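Local coordinates for tetrapyrrole methylase family protein (Chlorobaculum tepidum, PDB 3HH1), which is the N-terminal part of an enzyme that probably methylates the 2'-oxygen of a cytidine ribose in 16S rRNA, using S-adenosylmethionine, at residues R70-L75 and S80-V85; S102-H105 and P110-P113. All coordinates share one frame; numbering follows the deposited sequence.

Contact 1 (R70-L75 and S80-V85); sequences RQVIEL and SDVALV. With SO4 (sulfate ion), chain E.
Ser80 meets Leu75 with both its backbone and its side chain. Its N donates to Leu75 O, N to O 3.1 Å. Ser80 CB sits tightly against Leu75 CD1 at 3.3 Å. The hydroxyl, swung anti to the backbone N (chi1 179°), stays alongside the leucine branch, with OG 3.5 Å from Leu75 CD1, and turns forward to donate to Asp81 O over 3.2 Å. The CB of Asp81 points away from the helix, and its OD1 accepts from the backbone of Thr7 at the approach to strand 8-13.

From Val82 the chain runs as a strand. Helix 65-77 followed by strand 82-87 is the second half of a beta-alpha-beta crossover in the alpha/beta N-terminal domain of the tetrapyrrole methylase (class III) fold, a parallel sheet of order 3-2-4-1-5 with connecting helices, and the valine is one of the places where the helix rests on the sheet. Val82 CG2, the branch beside the backbone N, meets Leu75 CD2 at 3.9 Å, the leucine lying slantwise over the valine. Its other branch looks toward Val72: Val82 CG1 and Val72 CG1 lie 4.3 Å apart, a looser touch within the buried core where Leu8 packs on both valines. Farther along, Leu84 reaches Met100 of helix 98-106, which also touches Val72.

On the outer side of the helix, Arg70 NH2 donates almost straight to sulfate O1, NH2 to O1 2.8 Å. The sulfate, probably from the crystallisation liquor, lies at the guanidinium edge and is also held by Arg67 NE.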
loop_
_atom_site.group_PDB
_atom_site.type_symbol
_atom_site.label_atom_id
_atom_site.label_comp_id
_atom_site.label_asym_id
_atom_site.label_seq_id
_atom_site.Cartn_x
_atom_site.Cartn_y
_atom_site.Cartn_z
ATOM N N ARG A 70 16.449 7.821 -4.208
ATOM C CA ARG A 70 17.428 8.809 -3.793
ATOM C C ARG A 70 16.882 10.216 -3.917
ATOM O O ARG A 70 17.034 11.026 -3.004
ATOM C CB ARG A 70 18.705 8.686 -4.588
ATOM C CG ARG A 70 19.772 9.602 -4.125
ATOM C CD ARG A 70 21.120 9.203 -4.676
ATOM N NE ARG A 70 21.116 9.188 -6.138
ATOM C CZ ARG A 70 21.171 8.101 -6.910
ATOM N NH1 ARG A 70 21.277 6.865 -6.398
ATOM N NH2 ARG A 70 21.147 8.259 -8.230
ATOM N N GLN A 71 16.252 10.516 -5.039
ATOM C CA GLN A 71 15.692 11.845 -5.258
ATOM C C GLN A 71 14.644 12.216 -4.211
ATOM O O GLN A 71 14.634 13.359 -3.718
ATOM C CB GLN A 71 15.052 11.957 -6.633
ATOM C CG GLN A 71 16.058 11.984 -7.762
ATOM C CD GLN A 71 15.344 12.069 -9.067
ATOM O OE1 GLN A 71 15.403 13.072 -9.734
ATOM N NE2 GLN A 71 14.578 11.067 -9.383
ATOM N N VAL A 72 13.783 11.260 -3.880
ATOM C CA VAL A 72 12.714 11.501 -2.906
ATOM C C VAL A 72 13.306 11.689 -1.519
ATOM O O VAL A 72 12.942 12.648 -0.819
ATOM C CB VAL A 72 11.677 10.357 -2.911
ATOM C CG1 VAL A 72 10.751 10.378 -1.651
ATOM C CG2 VAL A 72 10.890 10.356 -4.234
ATOM N N ILE A 73 14.231 10.816 -1.125
ATOM C CA ILE A 73 14.844 10.933 0.198
ATOM C C ILE A 73 15.614 12.230 0.334
ATOM O O ILE A 73 15.520 12.890 1.368
ATOM C CB ILE A 73 15.766 9.722 0.560
ATOM C CG1 ILE A 73 14.972 8.402 0.636
ATOM C CG2 ILE A 73 16.574 9.976 1.872
ATOM C CD1 ILE A 73 13.988 8.286 1.747
ATOM N N GLU A 74 16.344 12.631 -0.708
ATOM C CA GLU A 74 17.073 13.882 -0.661
ATOM C C GLU A 74 16.128 15.041 -0.503
ATOM O O GLU A 74 16.392 15.953 0.301
ATOM C CB GLU A 74 17.988 14.037 -1.871
ATOM C CG GLU A 74 19.161 13.078 -1.764
ATOM C CD GLU A 74 20.129 13.124 -2.930
ATOM O OE1 GLU A 74 19.904 13.895 -3.883
ATOM O OE2 GLU A 74 21.120 12.355 -2.899
ATOM N N LEU A 75 15.022 15.044 -1.243
ATOM C CA LEU A 75 14.068 16.154 -1.134
ATOM C C LEU A 75 13.447 16.228 0.283
ATOM O O LEU A 75 13.340 17.296 0.857
ATOM C CB LEU A 75 13.009 16.016 -2.181
ATOM C CG LEU A 75 12.214 17.224 -2.681
ATOM C CD1 LEU A 75 12.980 18.566 -2.701
ATOM C CD2 LEU A 75 11.690 16.882 -4.040
ATOM N N SER A 80 11.469 19.421 2.125
ATOM C CA SER A 80 10.405 19.578 1.157
ATOM C C SER A 80 9.445 18.399 1.254
ATOM O O SER A 80 9.890 17.248 1.318
ATOM C CB SER A 80 11.000 19.606 -0.236
ATOM O OG SER A 80 10.006 19.739 -1.209
ATOM N N ASP A 81 8.145 18.654 1.244
ATOM C CA ASP A 81 7.205 17.563 1.080
ATOM C C ASP A 81 7.267 16.954 -0.306
ATOM O O ASP A 81 7.631 17.619 -1.283
ATOM C CB ASP A 81 5.808 18.054 1.372
ATOM C CG ASP A 81 5.714 18.718 2.718
ATOM O OD1 ASP A 81 6.597 18.439 3.588
ATOM O OD2 ASP A 81 4.770 19.532 2.913
ATOM N N VAL A 82 6.893 15.693 -0.381
ATOM C CA VAL A 82 6.763 14.976 -1.639
ATOM C C VAL A 82 5.437 14.241 -1.601
ATOM O O VAL A 82 5.085 13.735 -0.550
ATOM C CB VAL A 82 7.922 13.956 -1.803
ATOM C CG1 VAL A 82 7.718 13.079 -3.042
ATOM C CG2 VAL A 82 9.267 14.682 -1.875
ATOM N N ALA A 83 4.713 14.179 -2.733
ATOM C CA ALA A 83 3.474 13.442 -2.797
ATOM C C ALA A 83 3.710 12.212 -3.659
ATOM O O ALA A 83 4.178 12.352 -4.765
ATOM C CB ALA A 83 2.338 14.308 -3.400
ATOM N N LEU A 84 3.461 11.036 -3.114
ATOM C CA LEU A 84 3.506 9.785 -3.887
ATOM C C LEU A 84 2.059 9.474 -4.299
ATOM O O LEU A 84 1.187 9.346 -3.452
ATOM C CB LEU A 84 4.077 8.657 -3.013
ATOM C CG LEU A 84 4.029 7.244 -3.593
ATOM C CD1 LEU A 84 4.759 7.184 -4.892
ATOM C CD2 LEU A 84 4.670 6.329 -2.545
ATOM N N VAL A 85 1.817 9.384 -5.603
ATOM C CA VAL A 85 0.506 9.035 -6.071
ATOM C C VAL A 85 0.463 7.526 -6.249
ATOM O O VAL A 85 1.433 6.889 -6.653
ATOM C CB VAL A 85 0.127 9.772 -7.361
ATOM C CG1 VAL A 85 0.096 11.289 -7.095
ATOM C CG2 VAL A 85 1.082 9.440 -8.449
HETATM S S SO4 E . 21.472 11.109 -10.558
HETATM O O1 SO4 E . 20.936 10.816 -9.221
HETATM O O2 SO4 E . 22.935 11.101 -10.500
HETATM O O3 SO4 E . 21.032 10.101 -11.520
HETATM O O4 SO4 E . 21.009 12.413 -11.037
#

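Contact 2 (S102-H105 and P110-P113); sequences SAAH and PVVP
Val111 has CG1 anti to its backbone N (chi1 178°), which places CG2 beside that nitrogen and anti to the carbonyl carbon, and it is CG2 that reaches Ala104. The contact joins helix 98-106 to strand 111-114 at the end of the last beta-alpha-beta crossover in this chain, within the alpha/beta N-terminal domain of the tetrapyrrole methylase (class III) fold, where the parallel sheet of order 3-2-4-1-5 ends in a strand at its edge. Ala104 turns its methyl toward the strand, and CB meets Val111 CG2 at 3.7 Å. At the turn, His105 and Pro110 form the nearest CA pair, 6.6 Å apart.

No hydrogen bond links the two segments; the interaction is apolar, and its buried surface is a modest 104 Å². Ala104 also packs on Leu8 and Leu76, and Val111 on Val10. Strand 111-114 is paired to strand 8-13 through backbone bonds of Val112 with Leu8 and Val10. Ile93 of the second subunit packs on Val111 and Pro113, while Asp95 OD1 of the second subunit is hydrogen-bonded to Ser102 OG and the same aspartate touches His105.

Within the contact, His105 contributes backbone rather than ring: its N lies 4.1 Å from Val111 CG2.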
loop_
_atom_site.group_PDB
_atom_site.type_symbol
_atom_site.label_atom_id
_atom_site.label_comp_id
_atom_site.label_asym_id
_atom_site.label_seq_id
_atom_site.Cartn_x
_atom_site.Cartn_y
_atom_site.Cartn_z
ATOM N N SER A 102 8.544 2.977 1.922
ATOM C CA SER A 102 9.337 2.153 2.827
ATOM C C SER A 102 10.747 2.739 3.043
ATOM O O SER A 102 11.255 2.727 4.169
ATOM C CB SER A 102 9.388 0.732 2.299
ATOM O OG SER A 102 10.205 -0.085 3.120
ATOM N N ALA A 103 11.390 3.271 1.994
ATOM C CA ALA A 103 12.689 3.896 2.168
ATOM C C ALA A 103 12.593 5.137 3.101
ATOM O O ALA A 103 13.456 5.367 3.943
ATOM C CB ALA A 103 13.320 4.259 0.788
ATOM N N ALA A 104 11.560 5.959 2.928
ATOM C CA ALA A 104 11.372 7.142 3.780
ATOM C C ALA A 104 11.242 6.712 5.205
ATOM O O ALA A 104 11.838 7.297 6.108
ATOM C CB ALA A 104 10.088 7.944 3.367
ATOM N N HIS A 105 10.441 5.683 5.434
ATOM C CA HIS A 105 10.314 5.148 6.801
ATOM C C HIS A 105 11.668 4.653 7.373
ATOM O O HIS A 105 12.017 4.933 8.551
ATOM C CB HIS A 105 9.311 4.016 6.842
ATOM C CG HIS A 105 9.022 3.540 8.241
ATOM N ND1 HIS A 105 9.416 2.298 8.700
ATOM C CD2 HIS A 105 8.407 4.147 9.284
ATOM C CE1 HIS A 105 9.052 2.159 9.966
ATOM N NE2 HIS A 105 8.428 3.261 10.344
ATOM N N PRO A 110 8.671 11.064 7.921
ATOM C CA PRO A 110 7.240 10.855 8.109
ATOM C C PRO A 110 6.542 10.442 6.816
ATOM O O PRO A 110 6.869 10.974 5.756
ATOM C CB PRO A 110 6.722 12.219 8.557
ATOM C CG PRO A 110 7.806 13.120 8.590
ATOM C CD PRO A 110 9.070 12.450 8.199
ATOM N N VAL A 111 5.672 9.447 6.904
ATOM C CA VAL A 111 4.905 8.972 5.746
ATOM C C VAL A 111 3.445 9.053 6.173
ATOM O O VAL A 111 3.069 8.436 7.180
ATOM C CB VAL A 111 5.259 7.543 5.343
ATOM C CG1 VAL A 111 4.385 7.088 4.150
ATOM C CG2 VAL A 111 6.808 7.438 4.994
ATOM N N VAL A 112 2.671 9.853 5.455
ATOM C CA VAL A 112 1.322 10.222 5.862
ATOM C C VAL A 112 0.323 9.964 4.762
ATOM O O VAL A 112 0.454 10.488 3.651
ATOM C CB VAL A 112 1.262 11.715 6.241
ATOM C CG1 VAL A 112 -0.212 12.162 6.564
ATOM C CG2 VAL A 112 2.218 11.976 7.395
ATOM N N PRO A 113 -0.719 9.180 5.068
ATOM C CA PRO A 113 -1.729 8.931 4.040
ATOM C C PRO A 113 -2.664 10.125 3.861
ATOM O O PRO A 113 -2.999 10.772 4.851
ATOM C CB PRO A 113 -2.488 7.722 4.600
ATOM C CG PRO A 113 -2.320 7.802 6.101
ATOM C CD PRO A 113 -0.968 8.434 6.318
#

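Overall arrangement
From the N terminus, strand 8-13 comes first and later lies between strands 82-87 and 111-114 in the parallel sheet. Contact 1 closes the short turn from helix 65-77 into strand 82-87. The chain then passes through helix 98-106, and contact 2 closes the turn from that helix into the edge strand 111-114. The two closures follow in series, neither nesting nor crossing, and their centres lie 10 Å apart. They meet where the helices pack together: Ile73 CD1 approaches Ala104 CA at 3.5 Å. Leu8 is common ground, touching Val72 and Val82 of contact 1 and Ala104 of contact 2, so both helices reach the same sheet.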